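Uncharacterized protein (Bacillus subtilis, PDB 5DQV) acts as a metal-dependent nucleotide pyrophosphohydrolase built on the all-helical fold of the HD-domain family. Local coordinates at residues D133-V138 and L170-M175; R142-A147 and Q159-H164; L77-V82 and R98-I103. One frame throughout, in Å; residues are numbered along the deposited sequence. Where two conformers were deposited one is given.

Interaction 1 of 3, residues D133-V138 and L170-M175; sequences DAIGAV and LRLIDM
Leu-172 places a single methyl, CD1, against both Ala-134 and Ile-135, joining two connecting segments of the all-helical HD-domain fold: the turn between helices 121-132 and 136-150, and the link that follows helix 161-169. Packing is tight at this one point. CD1 of Leu-172 lies 3.8 Å from CB of Ala-134 and also 3.8 Å from CG2 of Ile-135; the CG2 branch of Ile-135 is the one that touches, the two side chains meeting at a slant. The leucine reaches inward with CG anti to its own carbonyl carbon (chi1 -74°). Arg-131 touches it too, and Met-192 of helix 179-202 packs on Ile-135.

The other side of the link is far looser. Arg-171, Asp-174 and Met-175 are exposed, and a short 3-10 turn keeps the chain compact there, with Asp-174 N bonded to Arg-171 O at 3.1 Å. In 133-138, the buried Asp-133 pairs with Arg-38; it also accepts a hydrogen bond from His-35, one of the nickel ligands, and so acts as a second-shell residue. The side chain of Ala-134 lies about 8 Å from the nickel ion. No hydrogen bond joins the two segments, and in the next closest approach of the leucine, Leu-172 CB lies 4.1 Å from Ile-135 CG2.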
loop_
_atom_site.group_PDB
_atom_site.type_symbol
_atom_site.label_atom_id
_atom_site.label_comp_id
_atom_site.label_asym_id
_atom_site.label_seq_id
_atom_site.Cartn_x
_atom_site.Cartn_y
_atom_site.Cartn_z
ATOM N N ASP A 133 5.280 6.931 12.452
ATOM C CA ASP A 133 5.676 6.178 11.262
ATOM C C ASP A 133 4.484 5.350 10.711
ATOM O O ASP A 133 4.558 4.818 9.627
ATOM C CB ASP A 133 6.884 5.260 11.575
ATOM C CG ASP A 133 7.536 4.688 10.342
ATOM O OD1 ASP A 133 8.056 5.475 9.543
ATOM O OD2 ASP A 133 7.594 3.431 10.187
ATOM N N ALA A 134 3.379 5.270 11.461
ATOM C CA ALA A 134 2.217 4.478 11.093
ATOM C C ALA A 134 1.111 5.370 10.469
ATOM O O ALA A 134 0.045 4.869 10.123
ATOM C CB ALA A 134 1.652 3.717 12.336
ATOM N N ILE A 135 1.369 6.669 10.370
ATOM C CA ILE A 135 0.421 7.614 9.790
ATOM C C ILE A 135 1.120 8.450 8.700
ATOM O O ILE A 135 2.325 8.305 8.476
ATOM C CB ILE A 135 -0.279 8.517 10.848
ATOM C CG1 ILE A 135 0.697 9.389 11.638
ATOM C CG2 ILE A 135 -1.133 7.669 11.832
ATOM C CD1 ILE A 135 0.006 10.369 12.613
ATOM N N GLY A 136 0.349 9.256 7.994
ATOM C CA GLY A 136 0.879 10.154 6.967
ATOM C C GLY A 136 1.124 9.334 5.727
ATOM O O GLY A 136 0.639 8.241 5.627
ATOM N N ALA A 137 1.865 9.879 4.771
ATOM C CA ALA A 137 2.173 9.162 3.532
ATOM C C ALA A 137 2.872 7.848 3.814
ATOM O O ALA A 137 2.567 6.818 3.185
ATOM C CB ALA A 137 3.034 10.039 2.574
ATOM N N VAL A 138 3.786 7.868 4.777
ATOM C CA VAL A 138 4.477 6.633 5.115
ATOM C C VAL A 138 3.526 5.613 5.761
ATOM O O VAL A 138 3.554 4.411 5.416
ATOM C CB VAL A 138 5.799 6.875 5.954
ATOM C CG1 VAL A 138 5.517 7.660 7.146
ATOM C CG2 VAL A 138 6.393 5.562 6.388
ATOM N N LEU A 170 -6.350 6.341 12.070
ATOM C CA LEU A 170 -6.952 7.686 12.258
ATOM C C LEU A 170 -7.137 8.080 13.714
ATOM O O LEU A 170 -7.489 9.206 14.007
ATOM C CB LEU A 170 -8.272 7.847 11.428
ATOM C CG LEU A 170 -8.043 7.847 9.914
ATOM C CD1 LEU A 170 -9.385 7.790 9.066
ATOM C CD2 LEU A 170 -7.158 9.056 9.494
ATOM N N ARG A 171 -6.927 7.152 14.648
ATOM C CA ARG A 171 -7.016 7.459 16.060
ATOM C C ARG A 171 -5.695 7.724 16.729
ATOM O O ARG A 171 -5.662 8.220 17.869
ATOM C CB ARG A 171 -7.679 6.317 16.807
ATOM C CG ARG A 171 -9.033 6.067 16.278
ATOM C CD ARG A 171 -9.653 4.840 16.892
ATOM N NE ARG A 171 -10.797 4.478 16.074
ATOM C CZ ARG A 171 -11.881 3.863 16.523
ATOM N NH1 ARG A 171 -11.970 3.503 17.798
ATOM N NH2 ARG A 171 -12.873 3.606 15.683
ATOM N N LEU A 172 -4.607 7.456 16.025
ATOM C CA LEU A 172 -3.292 7.554 16.651
ATOM C C LEU A 172 -2.963 8.980 17.083
ATOM O O LEU A 172 -2.329 9.185 18.141
ATOM C CB LEU A 172 -2.229 6.964 15.689
ATOM C CG LEU A 172 -2.263 5.459 15.597
ATOM C CD1 LEU A 172 -1.186 4.950 14.551
ATOM C CD2 LEU A 172 -2.088 4.839 16.981
ATOM N N ILE A 173 -3.426 9.978 16.324
ATOM C CA ILE A 173 -3.125 11.376 16.670
ATOM C C ILE A 173 -3.646 11.755 18.069
ATOM O O ILE A 173 -3.019 12.555 18.781
ATOM C CB ILE A 173 -3.665 12.379 15.598
ATOM C CG1 ILE A 173 -3.250 13.822 15.942
ATOM C CG2 ILE A 173 -5.191 12.272 15.432
ATOM C CD1 ILE A 173 -2.709 14.601 14.784
ATOM N N ASP A 174 -4.719 11.113 18.511
ATOM C CA ASP A 174 -5.242 11.369 19.832
ATOM C C ASP A 174 -4.370 10.800 20.948
ATOM O O ASP A 174 -4.587 11.146 22.090
ATOM C CB ASP A 174 -6.639 10.767 20.005
ATOM C CG ASP A 174 -7.649 11.328 19.016
ATOM O OD1 ASP A 174 -7.640 12.558 18.810
ATOM O OD2 ASP A 174 -8.409 10.531 18.443
ATOM N N MET A 175 -3.448 9.897 20.634
ATOM C CA MET A 175 -2.673 9.202 21.702
ATOM C C MET A 175 -1.198 9.596 21.734
ATOM O O MET A 175 -0.393 8.962 22.404
ATOM C CB MET A 175 -2.817 7.670 21.556
ATOM C CG MET A 175 -4.298 7.141 21.777
ATOM S SD MET A 175 -4.435 5.480 21.000
ATOM C CE MET A 175 -4.107 4.592 22.512
#

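Interaction 2 of 3, residues R142-A147 and Q159-H164; sequences RAFMFA and QSAYAH
Ala-161 presents its methyl to the CD1-CE1 bond of Phe-144, obliquely to the ring, and the rest of the contact follows from how these two groups are turned. CB of Ala-161 lies 3.4 Å from CE1 of Phe-144 and 3.5 Å from CD1 of the same ring, so the methyl rests almost evenly against both carbons. With CG anti to the carbonyl carbon (chi1 -71°), the phenylalanine swings its ring over to the alanine, although its CB does not point straight across.

One turn further along, Ala-147 aims its own methyl at the same target, and the CB atoms of Ala-147 and Ala-161 stand 4.1 Å apart. Ala-143 faces the same alanine from the preceding turn, mainly through its carbonyl: Ala-143 O is 4.1 Å from Ala-161 CB. Such small side chains let the backbones come close, with CA of Ala-143 and CA of Ala-161 only 5.8 Å apart. That carbonyl oxygen is also used within its helix, accepting from Ala-147 N.

The start of helix 161-169 is fixed by its own bonds. Ser-160 is its N-cap, its OG accepting from Ala-163 N over 3.1 Å in a nearly straight bond (163°), and Ala-161 is tied to Gly-153 of the preceding loop through the backbone. Phe-165 of helix 161-169 also meets the Phe-144 ring, with planes about 65° apart, while Ala-141 of the second subunit packs on Phe-144 as well. Close alanine packing between consecutive helices, with one aromatic ring beside the shared methyl, thus joins helices 136-150 and 161-169 of this all-helical fold near the dimer contact.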
loop_
_atom_site.group_PDB
_atom_site.type_symbol
_atom_site.label_atom_id
_atom_site.label_comp_id
_atom_site.label_asym_id
_atom_site.label_seq_id
_atom_site.Cartn_x
_atom_site.Cartn_y
_atom_site.Cartn_z
ATOM N N ARG A 142 2.571 1.785 4.479
ATOM C CA ARG A 142 2.756 0.634 5.350
ATOM C C ARG A 142 1.466 -0.169 5.494
ATOM O O ARG A 142 1.503 -1.398 5.511
ATOM C CB ARG A 142 3.311 1.071 6.696
ATOM C CG ARG A 142 4.743 1.507 6.645
ATOM C CD ARG A 142 5.204 1.958 8.020
ATOM N NE ARG A 142 5.359 0.783 8.872
ATOM C CZ ARG A 142 5.222 0.744 10.196
ATOM N NH1 ARG A 142 4.926 1.827 10.919
ATOM N NH2 ARG A 142 5.394 -0.410 10.805
ATOM N N ALA A 143 0.338 0.524 5.555
ATOM C CA ALA A 143 -0.970 -0.149 5.717
ATOM C C ALA A 143 -1.251 -1.047 4.523
ATOM O O ALA A 143 -1.686 -2.196 4.669
ATOM C CB ALA A 143 -2.079 0.864 5.865
ATOM N N PHE A 144 -1.010 -0.510 3.329
ATOM C CA PHE A 144 -1.270 -1.266 2.122
ATOM C C PHE A 144 -0.259 -2.395 1.928
ATOM O O PHE A 144 -0.624 -3.492 1.483
ATOM C CB PHE A 144 -1.376 -0.340 0.923
ATOM C CG PHE A 144 -2.635 0.505 0.931
ATOM C CD1 PHE A 144 -3.894 -0.100 0.912
ATOM C CD2 PHE A 144 -2.567 1.859 0.985
ATOM C CE1 PHE A 144 -5.065 0.671 0.984
ATOM C CE2 PHE A 144 -3.763 2.650 1.022
ATOM C CZ PHE A 144 -4.976 2.054 1.001
ATOM N N MET A 145 1.008 -2.157 2.274
ATOM C CA MET A 145 2.014 -3.253 2.257
ATOM C C MET A 145 1.605 -4.435 3.175
ATOM O O MET A 145 1.625 -5.591 2.768
ATOM C CB MET A 145 3.370 -2.704 2.693
ATOM C CG MET A 145 4.540 -3.747 2.898
ATOM S SD MET A 145 5.987 -2.911 3.685
ATOM C CE MET A 145 5.810 -1.256 2.904
ATOM N N PHE A 146 1.211 -4.111 4.399
ATOM C CA PHE A 146 0.739 -5.106 5.360
ATOM C C PHE A 146 -0.436 -5.905 4.814
ATOM O O PHE A 146 -0.454 -7.160 4.883
ATOM C CB PHE A 146 0.362 -4.410 6.675
ATOM C CG PHE A 146 0.004 -5.367 7.783
ATOM C CD1 PHE A 146 0.994 -5.886 8.622
ATOM C CD2 PHE A 146 -1.319 -5.752 7.989
ATOM C CE1 PHE A 146 0.666 -6.779 9.654
ATOM C CE2 PHE A 146 -1.649 -6.646 9.022
ATOM C CZ PHE A 146 -0.658 -7.155 9.846
ATOM N N ALA A 147 -1.410 -5.203 4.226
ATOM C CA ALA A 147 -2.581 -5.872 3.625
ATOM C C ALA A 147 -2.173 -6.862 2.538
ATOM O O ALA A 147 -2.746 -7.973 2.404
ATOM C CB ALA A 147 -3.570 -4.828 3.061
ATOM N N GLN A 159 -11.008 -6.699 7.845
ATOM C CA GLN A 159 -9.562 -6.956 7.817
ATOM C C GLN A 159 -8.792 -6.101 6.784
ATOM O O GLN A 159 -7.548 -6.123 6.751
ATOM C CB GLN A 159 -9.286 -8.437 7.602
ATOM C CG GLN A 159 -9.747 -9.287 8.783
ATOM C CD GLN A 159 -11.266 -9.425 8.839
ATOM O OE1 GLN A 159 -11.921 -8.893 9.747
ATOM N NE2 GLN A 159 -11.835 -10.107 7.849
ATOM N N SER A 160 -9.536 -5.304 6.017
ATOM C CA SER A 160 -9.001 -4.502 4.914
ATOM C C SER A 160 -8.192 -3.311 5.412
ATOM O O SER A 160 -8.305 -2.880 6.552
ATOM C CB SER A 160 -10.157 -4.036 3.996
ATOM O OG SER A 160 -10.890 -2.922 4.560
ATOM N N ALA A 161 -7.321 -2.808 4.549
ATOM C CA ALA A 161 -6.499 -1.670 4.881
ATOM C C ALA A 161 -7.395 -0.485 5.195
ATOM O O ALA A 161 -7.165 0.246 6.172
ATOM C CB ALA A 161 -5.537 -1.332 3.696
ATOM N N TYR A 162 -8.440 -0.313 4.381
ATOM C CA TYR A 162 -9.355 0.834 4.509
ATOM C C TYR A 162 -10.001 0.785 5.886
ATOM O O TYR A 162 -10.028 1.777 6.610
ATOM C CB TYR A 162 -10.432 0.811 3.437
ATOM C CG TYR A 162 -11.246 2.105 3.356
ATOM C CD1 TYR A 162 -10.692 3.265 2.851
ATOM C CD2 TYR A 162 -12.570 2.151 3.782
ATOM C CE1 TYR A 162 -11.434 4.449 2.716
ATOM C CE2 TYR A 162 -13.307 3.334 3.710
ATOM C CZ TYR A 162 -12.742 4.480 3.147
ATOM O OH TYR A 162 -13.483 5.661 3.080
ATOM N N ALA A 163 -10.464 -0.392 6.280
ATOM C CA ALA A 163 -11.042 -0.550 7.610
ATOM C C ALA A 163 -10.032 -0.194 8.699
ATOM O O ALA A 163 -10.392 0.406 9.743
ATOM C CB ALA A 163 -11.599 -2.000 7.807
ATOM N N HIS A 164 -8.768 -0.557 8.462
ATOM C CA HIS A 164 -7.720 -0.327 9.436
ATOM C C HIS A 164 -7.451 1.177 9.661
ATOM O O HIS A 164 -7.105 1.560 10.761
ATOM C CB HIS A 164 -6.456 -1.059 9.002
ATOM C CG HIS A 164 -5.321 -0.970 9.967
ATOM N ND1 HIS A 164 -5.354 -1.557 11.217
ATOM C CD2 HIS A 164 -4.071 -0.469 9.821
ATOM C CE1 HIS A 164 -4.194 -1.358 11.824
ATOM N NE2 HIS A 164 -3.399 -0.700 10.999
#

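Interaction 3 of 3, residues L77-V82 and R98-I103; sequences LSVSEV and RVIHII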
loop_
_atom_site.group_PDB
_atom_site.type_symbol
_atom_site.label_atom_id
_atom_site.label_comp_id
_atom_site.label_asym_id
_atom_site.label_seq_id
_atom_site.Cartn_x
_atom_site.Cartn_y
_atom_site.Cartn_z
ATOM N N LEU A 77 14.254 -11.618 19.502
ATOM C CA LEU A 77 15.153 -11.828 20.659
ATOM C C LEU A 77 14.379 -11.840 21.962
ATOM O O LEU A 77 13.288 -11.281 22.021
ATOM C CB LEU A 77 16.154 -10.672 20.750
ATOM C CG LEU A 77 17.104 -10.587 19.546
ATOM C CD1 LEU A 77 18.185 -9.536 19.721
ATOM C CD2 LEU A 77 17.658 -12.013 19.243
ATOM N N SER A 78 14.935 -12.520 22.960
ATOM C CA SER A 78 14.448 -12.423 24.309
ATOM C C SER A 78 14.975 -11.134 24.892
ATOM O O SER A 78 15.967 -10.525 24.400
ATOM C CB SER A 78 14.930 -13.599 25.136
ATOM O OG SER A 78 16.304 -13.476 25.383
ATOM N N VAL A 79 14.363 -10.723 25.978
ATOM C CA VAL A 79 14.778 -9.508 26.645
ATOM C C VAL A 79 16.200 -9.659 27.168
ATOM O O VAL A 79 17.037 -8.726 27.044
ATOM C CB VAL A 79 13.797 -9.122 27.780
ATOM C CG1 VAL A 79 14.385 -8.022 28.691
ATOM C CG2 VAL A 79 12.439 -8.706 27.175
ATOM N N SER A 80 16.519 -10.829 27.719
ATOM C CA SER A 80 17.903 -11.052 28.206
ATOM C C SER A 80 18.930 -10.953 27.084
ATOM O O SER A 80 20.036 -10.454 27.300
ATOM C CB SER A 80 18.053 -12.336 29.045
ATOM O OG SER A 80 18.140 -13.487 28.250
ATOM N N GLU A 81 18.582 -11.370 25.876
ATOM C CA GLU A 81 19.529 -11.284 24.767
ATOM C C GLU A 81 19.810 -9.841 24.420
ATOM O O GLU A 81 20.951 -9.492 24.151
ATOM C CB GLU A 81 18.998 -12.053 23.522
ATOM C CG GLU A 81 19.250 -13.571 23.636
ATOM C CD GLU A 81 18.359 -14.444 22.741
ATOM O OE1 GLU A 81 17.377 -13.972 22.152
ATOM O OE2 GLU A 81 18.605 -15.636 22.709
ATOM N N VAL A 82 18.762 -9.005 24.408
ATOM C CA VAL A 82 18.928 -7.586 24.151
ATOM C C VAL A 82 19.774 -6.929 25.243
ATOM O O VAL A 82 20.711 -6.231 24.948
ATOM C CB VAL A 82 17.565 -6.883 24.029
ATOM C CG1 VAL A 82 17.750 -5.410 23.892
ATOM C CG2 VAL A 82 16.773 -7.449 22.802
ATOM N N ARG A 98 17.181 1.116 31.811
ATOM C CA ARG A 98 16.222 2.121 31.343
ATOM C C ARG A 98 15.683 1.709 29.976
ATOM O O ARG A 98 14.496 1.829 29.710
ATOM C CB ARG A 98 16.866 3.525 31.224
ATOM C CG ARG A 98 17.093 4.280 32.523
ATOM C CD ARG A 98 17.884 5.598 32.323
ATOM N NE ARG A 98 17.092 6.678 31.719
ATOM C CZ ARG A 98 17.572 7.881 31.382
ATOM N NH1 ARG A 98 18.847 8.205 31.611
ATOM N NH2 ARG A 98 16.760 8.790 30.838
ATOM N N VAL A 99 16.589 1.261 29.101
ATOM C CA VAL A 99 16.222 0.864 27.764
ATOM C C VAL A 99 15.285 -0.354 27.833
ATOM O O VAL A 99 14.209 -0.342 27.222
ATOM C CB VAL A 99 17.440 0.571 26.905
ATOM C CG1 VAL A 99 17.014 -0.198 25.634
ATOM C CG2 VAL A 99 18.120 1.922 26.559
ATOM N N ILE A 100 15.603 -1.321 28.697
ATOM C CA ILE A 100 14.769 -2.512 28.846
ATOM C C ILE A 100 13.374 -2.136 29.367
ATOM O O ILE A 100 12.352 -2.634 28.841
ATOM C CB ILE A 100 15.521 -3.592 29.691
ATOM C CG1 ILE A 100 16.730 -4.140 28.931
ATOM C CG2 ILE A 100 14.580 -4.752 30.233
ATOM C CD1 ILE A 100 16.455 -4.663 27.483
ATOM N N HIS A 101 13.309 -1.241 30.350
ATOM C CA HIS A 101 12.040 -0.824 30.914
ATOM C C HIS A 101 11.150 -0.179 29.841
ATOM O O HIS A 101 9.944 -0.366 29.848
ATOM C CB HIS A 101 12.232 0.120 32.110
ATOM C CG HIS A 101 12.655 -0.563 33.383
ATOM N ND1 HIS A 101 11.924 -1.577 33.974
ATOM C CD2 HIS A 101 13.694 -0.319 34.221
ATOM C CE1 HIS A 101 12.521 -1.956 35.093
ATOM N NE2 HIS A 101 13.601 -1.212 35.261
ATOM N N ILE A 102 11.751 0.560 28.903
ATOM C CA ILE A 102 10.985 1.156 27.810
ATOM C C ILE A 102 10.412 0.058 26.923
ATOM O O ILE A 102 9.191 -0.002 26.710
ATOM C CB ILE A 102 11.847 2.120 26.933
ATOM C CG1 ILE A 102 12.230 3.368 27.734
ATOM C CG2 ILE A 102 11.050 2.547 25.650
ATOM C CD1 ILE A 102 13.315 4.274 27.037
ATOM N N ILE A 103 11.272 -0.816 26.408
ATOM C CA ILE A 103 10.802 -1.719 25.339
ATOM C C ILE A 103 9.857 -2.810 25.814
ATOM O O ILE A 103 9.052 -3.290 25.030
ATOM C CB ILE A 103 11.975 -2.275 24.504
ATOM C CG1 ILE A 103 12.843 -3.221 25.329
ATOM C CG2 ILE A 103 12.799 -1.086 24.011
ATOM C CD1 ILE A 103 14.064 -3.790 24.584
#
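Val-79, Val-82, Ile-100 and Ile-103 interlock as two short ridges, each made of residues three apart on its helix. The leading bump is the end of Ile-100. Its CD1 settles into the notch between two valine methyls, 4.1 Å from Val-79 CG1 and 3.9 Å from Val-82 CG1. The fit is mutual: Val-82 CG1 rests over the dip between the two isoleucine ends, Ile-103 CD1 lying 4.1 Å from it. Bending makes the first bump possible, because chi2 of Ile-100 (-52°) folds CD1 back instead of extending it. Ile-103, by contrast, runs straight out (chi2 -178°) and only its last carbon arrives.

The shoulder of Ile-100 is used as well. Its CG2 meets Val-79 CG1 at 3.6 Å, the shortest approach between the two segments. In direction the pairs differ: Val-82 and Ile-100 pass one another in opposite senses, whereas Val-79 meets Ile-100 at a slant. Ile-67, from the loop before helix 79-88, packs against both valines, and Tyr-83 adds to the cover over Ile-100. The Ile-103 side chain also borders the metal-site residues, about 10 Å from the nickel ion.

The polar bonding within 77-82 gathers at the start of its helix. Ser-78 and Glu-81 form a capping box: Glu-81 N gives to Ser-78 OG, and Ser-78 N gives to Glu-81 OE1 at 3.0 Å, reaching that oxygen from 38° out of the carboxylate plane. These bonds fix the first turn that carries Val-79 and Val-82. Between helices 79-88 and 93-106 of the HD domain, then, the contact consists of aliphatic carbon meeting aliphatic carbon, which implies that dispersion and the exclusion of water, rather than directional bonds, hold the pair together.

How the interactions relate
The three contacts are all apolar across their segments, yet they sit differently in the fold. Interactions 1 and 2 draw on one element, helix 136-150 with the turn leading into it, and both are buried and touch the second subunit; the salt bridge between Asp-133 OD2 and Arg-142 NH1 joins them directly. Interaction 3 lies on the opposite side of the chain's centre, its centre about 25 Å from that of interaction 1, is only partly buried and meets no other subunit. Branched aliphatic ends interdigitate there, whereas small methyls and a phenyl ring serve interaction 2, and a single leucine methyl serves interaction 1, whose Ala-134 side chain comes nearer the nickel than Ile-103 does.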